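Local coordinates for protein translation initiation factor eIF2B subunit beta (Schizosaccharomyces pombe, PDB 5B04) that forms part of the eIF2B complex, which catalyses the exchange of GDP for GTP on the gamma subunit of translation initiation factor eIF2, at residues E198-L212 with A222-I236. Sequence-based numbering, arbitrary orientation.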
ATOM      1  N   GLU C 198       9.254  21.085  13.190  1.00 60.21           N
ATOM      2  CA  GLU C 198       9.537  21.190  11.764  1.00 68.68           C
ATOM      3  C   GLU C 198      10.909  20.629  11.392  1.00 76.40           C
ATOM      4  O   GLU C 198      11.129  20.219  10.253  1.00 83.48           O
ATOM      5  CB  GLU C 198       9.435  22.649  11.313  1.00 62.89           C
ATOM      6  CG  GLU C 198      10.468  23.570  11.945  1.00 65.29           C
ATOM      7  CD  GLU C 198      10.228  25.031  11.618  1.00 79.78           C
ATOM      8  OE1 GLU C 198       9.321  25.319  10.809  1.00 71.12           O
ATOM      9  OE2 GLU C 198      10.945  25.890  12.172  1.00 79.56           O
ATOM     10  N   VAL C 199      11.827  20.605  12.354  1.00 66.65           N
ATOM     11  CA  VAL C 199      13.187  20.141  12.100  1.00 64.89           C
ATOM     12  C   VAL C 199      13.255  18.628  11.917  1.00 70.48           C
ATOM     13  O   VAL C 199      14.251  18.099  11.425  1.00 74.15           O
ATOM     14  CB  VAL C 199      14.140  20.548  13.238  1.00 59.79           C
ATOM     15  CG1 VAL C 199      14.192  22.062  13.370  1.00 83.63           C
ATOM     16  CG2 VAL C 199      13.708  19.907  14.548  1.00 58.70           C
ATOM     17  N   GLN C 200      12.192  17.935  12.312  1.00 64.70           N
ATOM     18  CA  GLN C 200      12.137  16.484  12.192  1.00 60.28           C
ATOM     19  C   GLN C 200      11.659  16.068  10.806  1.00 67.95           C
ATOM     20  O   GLN C 200      11.541  14.879  10.510  1.00 71.56           O
ATOM     21  CB  GLN C 200      11.221  15.893  13.264  1.00 63.70           C
ATOM     22  CG  GLN C 200      11.521  16.381  14.671  1.00 62.71           C
ATOM     23  CD  GLN C 200      10.512  15.886  15.687  1.00 68.20           C
ATOM     24  OE1 GLN C 200      10.306  14.682  15.839  1.00 66.60           O
ATOM     25  NE2 GLN C 200       9.873  16.816  16.386  1.00 71.24           N
ATOM     26  N   SER C 201      11.388  17.056   9.959  1.00 63.34           N
ATOM     27  CA  SER C 201      10.882  16.801   8.615  1.00 71.24           C
ATOM     28  C   SER C 201      11.948  16.207   7.705  1.00 70.41           C
ATOM     29  O   SER C 201      11.634  15.551   6.714  1.00 80.45           O
ATOM     30  CB  SER C 201      10.337  18.089   8.000  1.00 59.72           C
ATOM     31  OG  SER C 201      11.353  19.071   7.891  1.00 72.69           O
ATOM     32  N   MET C 202      13.211  16.433   8.050  1.00 70.97           N
ATOM     33  CA  MET C 202      14.323  15.939   7.247  1.00 67.64           C
ATOM     34  C   MET C 202      14.508  14.431   7.396  1.00 71.92           C
ATOM     35  O   MET C 202      15.361  13.836   6.736  1.00 84.24           O
ATOM     36  CB  MET C 202      15.615  16.665   7.627  1.00 63.70           C
ATOM     37  CG  MET C 202      15.621  18.144   7.275  1.00 59.19           C
ATOM     38  SD  MET C 202      15.441  18.435   5.504  1.00 67.08           S
ATOM     39  CE  MET C 202      15.726  20.201   5.416  1.00 71.62           C
ATOM     40  N   ASP C 203      13.707  13.814   8.259  1.00 64.47           N
ATOM     41  CA  ASP C 203      13.787  12.375   8.480  1.00 68.80           C
ATOM     42  C   ASP C 203      12.603  11.634   7.864  1.00 67.28           C
ATOM     43  O   ASP C 203      12.580  10.405   7.839  1.00 63.48           O
ATOM     44  CB  ASP C 203      13.862  12.067   9.978  1.00 76.70           C
ATOM     45  CG  ASP C 203      15.131  12.592  10.619  1.00 90.13           C
ATOM     46  OD1 ASP C 203      16.135  12.760   9.898  1.00107.24           O
ATOM     47  OD2 ASP C 203      15.123  12.834  11.845  1.00 97.29           O
ATOM     48  N   HIS C 204      11.622  12.383   7.368  1.00 73.59           N
ATOM     49  CA  HIS C 204      10.399  11.773   6.853  1.00 69.72           C
ATOM     50  C   HIS C 204       9.950  12.386   5.530  1.00 69.42           C
ATOM     51  O   HIS C 204       9.188  11.771   4.782  1.00 89.79           O
ATOM     52  CB  HIS C 204       9.285  11.884   7.895  1.00 56.74           C
ATOM     53  CG  HIS C 204       9.647  11.300   9.224  1.00 41.85           C
ATOM     54  ND1 HIS C 204       9.813   9.946   9.420  1.00 63.57           N
ATOM     55  CD2 HIS C 204       9.890  11.885  10.420  1.00 46.96           C
ATOM     56  CE1 HIS C 204      10.137   9.723  10.681  1.00 61.92           C
ATOM     57  NE2 HIS C 204      10.189  10.883  11.310  1.00 51.96           N
ATOM     58  N   LEU C 205      10.417  13.596   5.244  1.00 60.79           N
ATOM     59  CA  LEU C 205      10.151  14.228   3.956  1.00 63.28           C
ATOM     60  C   LEU C 205      11.389  14.186   3.072  1.00 82.64           C
ATOM     61  O   LEU C 205      12.431  14.738   3.422  1.00 83.49           O
ATOM     62  CB  LEU C 205       9.689  15.674   4.139  1.00 59.17           C
ATOM     63  CG  LEU C 205       8.278  15.879   4.688  1.00 66.37           C
ATOM     64  CD1 LEU C 205       7.904  17.351   4.652  1.00 73.25           C
ATOM     65  CD2 LEU C 205       7.280  15.049   3.903  1.00 66.38           C
ATOM     66  N   HIS C 206      11.270  13.527   1.926  1.00 74.44           N
ATOM     67  CA  HIS C 206      12.376  13.439   0.981  1.00 65.49           C
ATOM     68  C   HIS C 206      11.948  13.906  -0.405  1.00 62.63           C
ATOM     69  O   HIS C 206      10.764  14.141  -0.652  1.00 73.04           O
ATOM     70  CB  HIS C 206      12.919  12.012   0.925  1.00 71.73           C
ATOM     71  CG  HIS C 206      13.578  11.571   2.195  1.00 81.15           C
ATOM     72  ND1 HIS C 206      14.945  11.581   2.368  1.00 90.38           N
ATOM     73  CD2 HIS C 206      13.055  11.115   3.359  1.00 63.45           C
ATOM     74  CE1 HIS C 206      15.238  11.146   3.581  1.00 93.73           C
ATOM     75  NE2 HIS C 206      14.109  10.856   4.202  1.00 87.54           N
ATOM     76  N   SER C 207      12.917  14.043  -1.301  1.00 63.43           N
ATOM     77  CA  SER C 207      12.662  14.585  -2.630  1.00 71.93           C
ATOM     78  C   SER C 207      11.785  13.664  -3.477  1.00 75.25           C
ATOM     79  O   SER C 207      11.872  12.439  -3.377  1.00 60.64           O
ATOM     80  CB  SER C 207      13.982  14.856  -3.355  1.00 76.00           C
ATOM     81  OG  SER C 207      14.762  15.808  -2.651  1.00 51.11           O
ATOM     82  N   ASN C 208      10.932  14.280  -4.292  1.00 82.89           N
ATOM     83  CA  ASN C 208      10.075  13.584  -5.251  1.00 66.10           C
ATOM     84  C   ASN C 208       9.039  12.649  -4.624  1.00 65.15           C
ATOM     85  O   ASN C 208       8.383  11.885  -5.330  1.00 75.80           O
ATOM     86  CB  ASN C 208      10.932  12.800  -6.250  1.00 51.61           C
ATOM     87  CG  ASN C 208      11.800  13.704  -7.103  1.00 79.85           C
ATOM     88  OD1 ASN C 208      12.908  14.070  -6.712  1.00 84.69           O
ATOM     89  ND2 ASN C 208      11.296  14.073  -8.275  1.00 85.14           N
ATOM     90  N   GLU C 209       8.888  12.715  -3.306  1.00 75.09           N
ATOM     91  CA  GLU C 209       7.810  11.993  -2.639  1.00 69.55           C
ATOM     92  C   GLU C 209       6.503  12.760  -2.795  1.00 69.32           C
ATOM     93  O   GLU C 209       6.510  13.962  -3.064  1.00 63.49           O
ATOM     94  CB  GLU C 209       8.123  11.775  -1.155  1.00 59.57           C
ATOM     95  CG  GLU C 209       9.059  10.611  -0.869  1.00 79.80           C
ATOM     96  CD  GLU C 209       9.082  10.233   0.603  1.00105.22           C
ATOM     97  OE1 GLU C 209       8.725  11.086   1.443  1.00 89.87           O
ATOM     98  OE2 GLU C 209       9.453   9.083   0.919  1.00113.24           O
ATOM     99  N   ILE C 210       5.383  12.064  -2.634  1.00 60.56           N
ATOM    100  CA  ILE C 210       4.076  12.705  -2.690  1.00 51.56           C
ATOM    101  C   ILE C 210       3.378  12.612  -1.338  1.00 58.25           C
ATOM    102  O   ILE C 210       3.159  11.519  -0.815  1.00 55.94           O
ATOM    103  CB  ILE C 210       3.182  12.084  -3.776  1.00 51.25           C
ATOM    104  CG1 ILE C 210       3.742  12.398  -5.163  1.00 39.42           C
ATOM    105  CG2 ILE C 210       1.757  12.602  -3.655  1.00 49.33           C
ATOM    106  CD1 ILE C 210       2.851  11.946  -6.299  1.00 46.83           C
ATOM    107  N   ILE C 211       3.033  13.767  -0.779  1.00 48.40           N
ATOM    108  CA  ILE C 211       2.440  13.826   0.551  1.00 51.95           C
ATOM    109  C   ILE C 211       0.985  14.279   0.512  1.00 53.40           C
ATOM    110  O   ILE C 211       0.664  15.317  -0.064  1.00 57.37           O
ATOM    111  CB  ILE C 211       3.228  14.777   1.469  1.00 52.44           C
ATOM    112  CG1 ILE C 211       4.713  14.415   1.458  1.00 44.64           C
ATOM    113  CG2 ILE C 211       2.668  14.741   2.882  1.00 52.59           C
ATOM    114  CD1 ILE C 211       4.994  12.987   1.872  1.00 64.64           C
ATOM    115  N   LEU C 212       0.107  13.493   1.125  1.00 51.40           N
ATOM    116  CA  LEU C 212      -1.294  13.872   1.240  1.00 50.93           C
ATOM    117  C   LEU C 212      -1.577  14.486   2.603  1.00 48.27           C
ATOM    118  O   LEU C 212      -1.250  13.907   3.639  1.00 42.01           O
ATOM    119  CB  LEU C 212      -2.211  12.670   1.014  1.00 43.11           C
ATOM    120  CG  LEU C 212      -3.698  12.949   1.253  1.00 45.20           C
ATOM    121  CD1 LEU C 212      -4.216  13.983   0.263  1.00 37.81           C
ATOM    122  CD2 LEU C 212      -4.517  11.671   1.178  1.00 58.38           C
ATOM    123  N   ALA C 222       4.406  24.206   8.793  1.00 57.94           N
ATOM    124  CA  ALA C 222       5.785  24.451   9.198  1.00 57.58           C
ATOM    125  C   ALA C 222       6.658  23.243   8.877  1.00 58.79           C
ATOM    126  O   ALA C 222       7.773  23.381   8.373  1.00 63.85           O
ATOM    127  CB  ALA C 222       5.855  24.780  10.681  1.00 54.38           C
ATOM    128  N   PHE C 223       6.129  22.061   9.180  1.00 59.92           N
ATOM    129  CA  PHE C 223       6.792  20.790   8.913  1.00 47.65           C
ATOM    130  C   PHE C 223       7.172  20.666   7.440  1.00 67.28           C
ATOM    131  O   PHE C 223       8.297  20.300   7.105  1.00 59.62           O
ATOM    132  CB  PHE C 223       5.875  19.638   9.332  1.00 40.07           C
ATOM    133  CG  PHE C 223       6.558  18.303   9.434  1.00 48.70           C
ATOM    134  CD1 PHE C 223       7.273  17.960  10.570  1.00 54.09           C
ATOM    135  CD2 PHE C 223       6.453  17.377   8.409  1.00 47.05           C
ATOM    136  CE1 PHE C 223       7.888  16.726  10.672  1.00 56.60           C
ATOM    137  CE2 PHE C 223       7.066  16.142   8.505  1.00 48.01           C
ATOM    138  CZ  PHE C 223       7.781  15.815   9.640  1.00 50.51           C
ATOM    139  N   LEU C 224       6.226  20.992   6.565  1.00 60.48           N
ATOM    140  CA  LEU C 224       6.437  20.890   5.124  1.00 50.82           C
ATOM    141  C   LEU C 224       7.440  21.917   4.609  1.00 62.12           C
ATOM    142  O   LEU C 224       8.352  21.581   3.853  1.00 71.43           O
ATOM    143  CB  LEU C 224       5.109  21.053   4.381  1.00 56.67           C
ATOM    144  CG  LEU C 224       4.037  19.988   4.628  1.00 62.29           C
ATOM    145  CD1 LEU C 224       2.744  20.358   3.919  1.00 53.22           C
ATOM    146  CD2 LEU C 224       4.524  18.621   4.177  1.00 58.17           C
ATOM    147  N   ARG C 225       7.269  23.169   5.023  1.00 60.89           N
ATOM    148  CA  ARG C 225       8.090  24.263   4.515  1.00 49.41           C
ATOM    149  C   ARG C 225       9.537  24.186   4.995  1.00 54.41           C
ATOM    150  O   ARG C 225      10.439  24.704   4.338  1.00 49.76           O
ATOM    151  CB  ARG C 225       7.478  25.609   4.909  1.00 46.28           C
ATOM    152  CG  ARG C 225       6.094  25.843   4.323  1.00 50.54           C
ATOM    153  CD  ARG C 225       5.450  27.102   4.880  1.00 61.18           C
ATOM    154  NE  ARG C 225       6.102  28.315   4.398  1.00 69.86           N
ATOM    155  CZ  ARG C 225       5.698  29.545   4.694  1.00 71.84           C
ATOM    156  NH1 ARG C 225       4.641  29.726   5.477  1.00 72.14           N
ATOM    157  NH2 ARG C 225       6.349  30.594   4.212  1.00 97.09           N
ATOM    158  N   PHE C 226       9.760  23.542   6.136  1.00 54.30           N
ATOM    159  CA  PHE C 226      11.113  23.403   6.663  1.00 61.33           C
ATOM    160  C   PHE C 226      11.921  22.428   5.816  1.00 64.94           C
ATOM    161  O   PHE C 226      13.121  22.614   5.616  1.00 77.65           O
ATOM    162  CB  PHE C 226      11.090  22.943   8.122  1.00 66.50           C
ATOM    163  CG  PHE C 226      12.450  22.907   8.767  1.00 75.33           C
ATOM    164  CD1 PHE C 226      13.248  21.777   8.675  1.00 71.50           C
ATOM    165  CD2 PHE C 226      12.933  24.006   9.456  1.00 83.37           C
ATOM    166  CE1 PHE C 226      14.497  21.744   9.260  1.00 76.06           C
ATOM    167  CE2 PHE C 226      14.183  23.977  10.047  1.00 84.56           C
ATOM    168  CZ  PHE C 226      14.966  22.844   9.948  1.00 64.08           C
ATOM    169  N   ALA C 227      11.260  21.385   5.328  1.00 69.31           N
ATOM    170  CA  ALA C 227      11.907  20.421   4.449  1.00 62.44           C
ATOM    171  C   ALA C 227      11.960  20.961   3.025  1.00 66.46           C
ATOM    172  O   ALA C 227      12.757  20.506   2.205  1.00 78.26           O
ATOM    173  CB  ALA C 227      11.176  19.087   4.487  1.00 59.19           C
ATOM    174  N   ALA C 228      11.112  21.945   2.747  1.00 66.98           N
ATOM    175  CA  ALA C 228      10.951  22.480   1.399  1.00 58.85           C
ATOM    176  C   ALA C 228      12.111  23.369   0.964  1.00 65.20           C
ATOM    177  O   ALA C 228      12.347  23.543  -0.232  1.00 78.27           O
ATOM    178  CB  ALA C 228       9.649  23.250   1.301  1.00 59.39           C
ATOM    179  N   LYS C 229      12.824  23.939   1.930  1.00 76.85           N
ATOM    180  CA  LYS C 229      13.934  24.837   1.625  1.00 73.18           C
ATOM    181  C   LYS C 229      15.058  24.109   0.899  1.00 79.42           C
ATOM    182  O   LYS C 229      15.672  24.655  -0.018  1.00 93.56           O
ATOM    183  CB  LYS C 229      14.482  25.475   2.901  1.00 75.26           C
ATOM    184  CG  LYS C 229      13.545  26.468   3.573  1.00 79.11           C
ATOM    185  CD  LYS C 229      13.955  26.717   5.021  1.00 88.29           C
ATOM    186  CE  LYS C 229      14.741  25.541   5.592  1.00 86.62           C
ATOM    187  NZ  LYS C 229      14.990  25.671   7.052  1.00 86.17           N
ATOM    188  N   LYS C 230      15.323  22.875   1.311  1.00 77.15           N
ATOM    189  CA  LYS C 230      16.427  22.107   0.751  1.00 78.45           C
ATOM    190  C   LYS C 230      15.945  20.999  -0.182  1.00 73.31           C
ATOM    191  O   LYS C 230      16.677  20.567  -1.071  1.00 81.15           O
ATOM    192  CB  LYS C 230      17.279  21.510   1.874  1.00 71.64           C
ATOM    193  CG  LYS C 230      18.017  22.548   2.709  1.00100.56           C
ATOM    194  CD  LYS C 230      18.779  21.902   3.857  1.00112.84           C
ATOM    195  CE  LYS C 230      19.544  22.941   4.664  1.00113.75           C
ATOM    196  NZ  LYS C 230      20.248  22.335   5.828  1.00124.36           N
ATOM    197  N   ARG C 231      14.713  20.545   0.021  1.00 70.10           N
ATOM    198  CA  ARG C 231      14.177  19.434  -0.759  1.00 62.79           C
ATOM    199  C   ARG C 231      12.880  19.797  -1.472  1.00 71.26           C
ATOM    200  O   ARG C 231      11.968  20.369  -0.875  1.00 78.70           O
ATOM    201  CB  ARG C 231      13.953  18.219   0.142  1.00 43.30           C
ATOM    202  CG  ARG C 231      15.203  17.778   0.880  1.00 57.76           C
ATOM    203  CD  ARG C 231      14.923  16.612   1.806  1.00 57.08           C
ATOM    204  NE  ARG C 231      16.104  16.249   2.582  1.00 49.61           N
ATOM    205  CZ  ARG C 231      16.121  15.316   3.527  1.00 56.84           C
ATOM    206  NH1 ARG C 231      15.016  14.644   3.817  1.00 67.43           N
ATOM    207  NH2 ARG C 231      17.244  15.054   4.182  1.00 65.98           N
ATOM    208  N   LYS C 232      12.805  19.456  -2.754  1.00 69.47           N
ATOM    209  CA  LYS C 232      11.615  19.736  -3.548  1.00 88.02           C
ATOM    210  C   LYS C 232      10.765  18.483  -3.721  1.00 86.91           C
ATOM    211  O   LYS C 232      11.206  17.490  -4.301  1.00 78.84           O
ATOM    212  CB  LYS C 232      12.003  20.312  -4.911  1.00 76.01           C
ATOM    213  CG  LYS C 232      12.923  21.518  -4.826  1.00 89.10           C
ATOM    214  CD  LYS C 232      12.453  22.640  -5.737  1.00 96.44           C
ATOM    215  CE  LYS C 232      12.645  23.997  -5.078  1.00 89.89           C
ATOM    216  NZ  LYS C 232      12.239  25.118  -5.971  1.00 83.13           N
ATOM    217  N   PHE C 233       9.541  18.540  -3.208  1.00 80.62           N
ATOM    218  CA  PHE C 233       8.620  17.414  -3.274  1.00 55.19           C
ATOM    219  C   PHE C 233       7.220  17.890  -3.645  1.00 54.82           C
ATOM    220  O   PHE C 233       7.037  19.033  -4.062  1.00 62.15           O
ATOM    221  CB  PHE C 233       8.596  16.660  -1.940  1.00 47.01           C
ATOM    222  CG  PHE C 233       8.396  17.549  -0.744  1.00 59.48           C
ATOM    223  CD1 PHE C 233       9.479  18.125  -0.101  1.00 61.95           C
ATOM    224  CD2 PHE C 233       7.124  17.805  -0.259  1.00 56.23           C
ATOM    225  CE1 PHE C 233       9.299  18.943   0.998  1.00 61.62           C
ATOM    226  CE2 PHE C 233       6.936  18.620   0.842  1.00 62.65           C
ATOM    227  CZ  PHE C 233       8.025  19.190   1.472  1.00 70.30           C
ATOM    228  N   SER C 234       6.236  17.011  -3.493  1.00 47.66           N
ATOM    229  CA  SER C 234       4.861  17.344  -3.847  1.00 42.36           C
ATOM    230  C   SER C 234       3.910  17.136  -2.676  1.00 49.93           C
ATOM    231  O   SER C 234       4.073  16.205  -1.888  1.00 50.70           O
ATOM    232  CB  SER C 234       4.401  16.509  -5.045  1.00 53.39           C
ATOM    233  OG  SER C 234       5.227  16.735  -6.174  1.00 67.06           O
ATOM    234  N   VAL C 235       2.916  18.012  -2.569  1.00 54.16           N
ATOM    235  CA  VAL C 235       1.900  17.892  -1.532  1.00 50.90           C
ATOM    236  C   VAL C 235       0.501  18.033  -2.118  1.00 53.96           C
ATOM    237  O   VAL C 235       0.201  19.005  -2.811  1.00 51.93           O
ATOM    238  CB  VAL C 235       2.091  18.947  -0.417  1.00 47.54           C
ATOM    239  CG1 VAL C 235       0.856  19.020   0.472  1.00 41.74           C
ATOM    240  CG2 VAL C 235       3.326  18.633   0.410  1.00 50.31           C
ATOM    241  N   ILE C 236      -0.349  17.049  -1.848  1.00 57.17           N
ATOM    242  CA  ILE C 236      -1.754  17.139  -2.216  1.00 55.85           C
ATOM    243  C   ILE C 236      -2.559  17.617  -1.015  1.00 54.52           C
ATOM    244  O   ILE C 236      -2.600  16.952   0.020  1.00 57.26           O
ATOM    245  CB  ILE C 236      -2.309  15.790  -2.709  1.00 54.45           C
ATOM    246  CG1 ILE C 236      -1.524  15.302  -3.927  1.00 46.53           C
ATOM    247  CG2 ILE C 236      -3.783  15.915  -3.048  1.00 45.62           C
ATOM    248  CD1 ILE C 236      -2.037  13.999  -4.500  1.00 46.31           C
TER
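Ile-210, Ile-211 and Leu-212 pair in parallel with Ser-234, Val-235 and Ile-236, the short strand axes 25° apart. Ile-211 N donates to Ser-234 O (2.9 Å) and its O accepts from Ile-236 N (2.7 Å). Ser-234 N bonds to Glu-209 O and, before the strands, Asn-208 N to Lys-232 O.

The 3-10 segment 199-203 lies against helix 218-228. Ser-201 CB sits 3.7 Å over the centre of the Phe-223 ring. Val-199 CA lies over one face of the Phe-226 ring, toward its rim. Leu-205 CD1 touches Leu-224 CD2 (3.6 Å) and Phe-233 CZ (3.7 Å).

Extended from CG to NE (chi3 -176°), Arg-231 reaches two backbone carbonyls. Its NH1 donates to Leu-205 O (2.6 Å), near the guanidinium plane, and to Met-202 O (3.0 Å), above that carbonyl's plane. Met-202 SD covers one guanidinium face, and the group stacks on His-206, planes 27° apart. A leucine in place of Arg-231 would probably leave both carbonyls without this donor and the His-206 ring without its stacking partner.

The contact closes a beta-alpha-beta unit of the Rossmann-like sheet. Strand 210-214 also pairs with 279-282, and 234-238 with 261-265. Leu-255 of helix 245-257 packs on Leu-224 and Val-235.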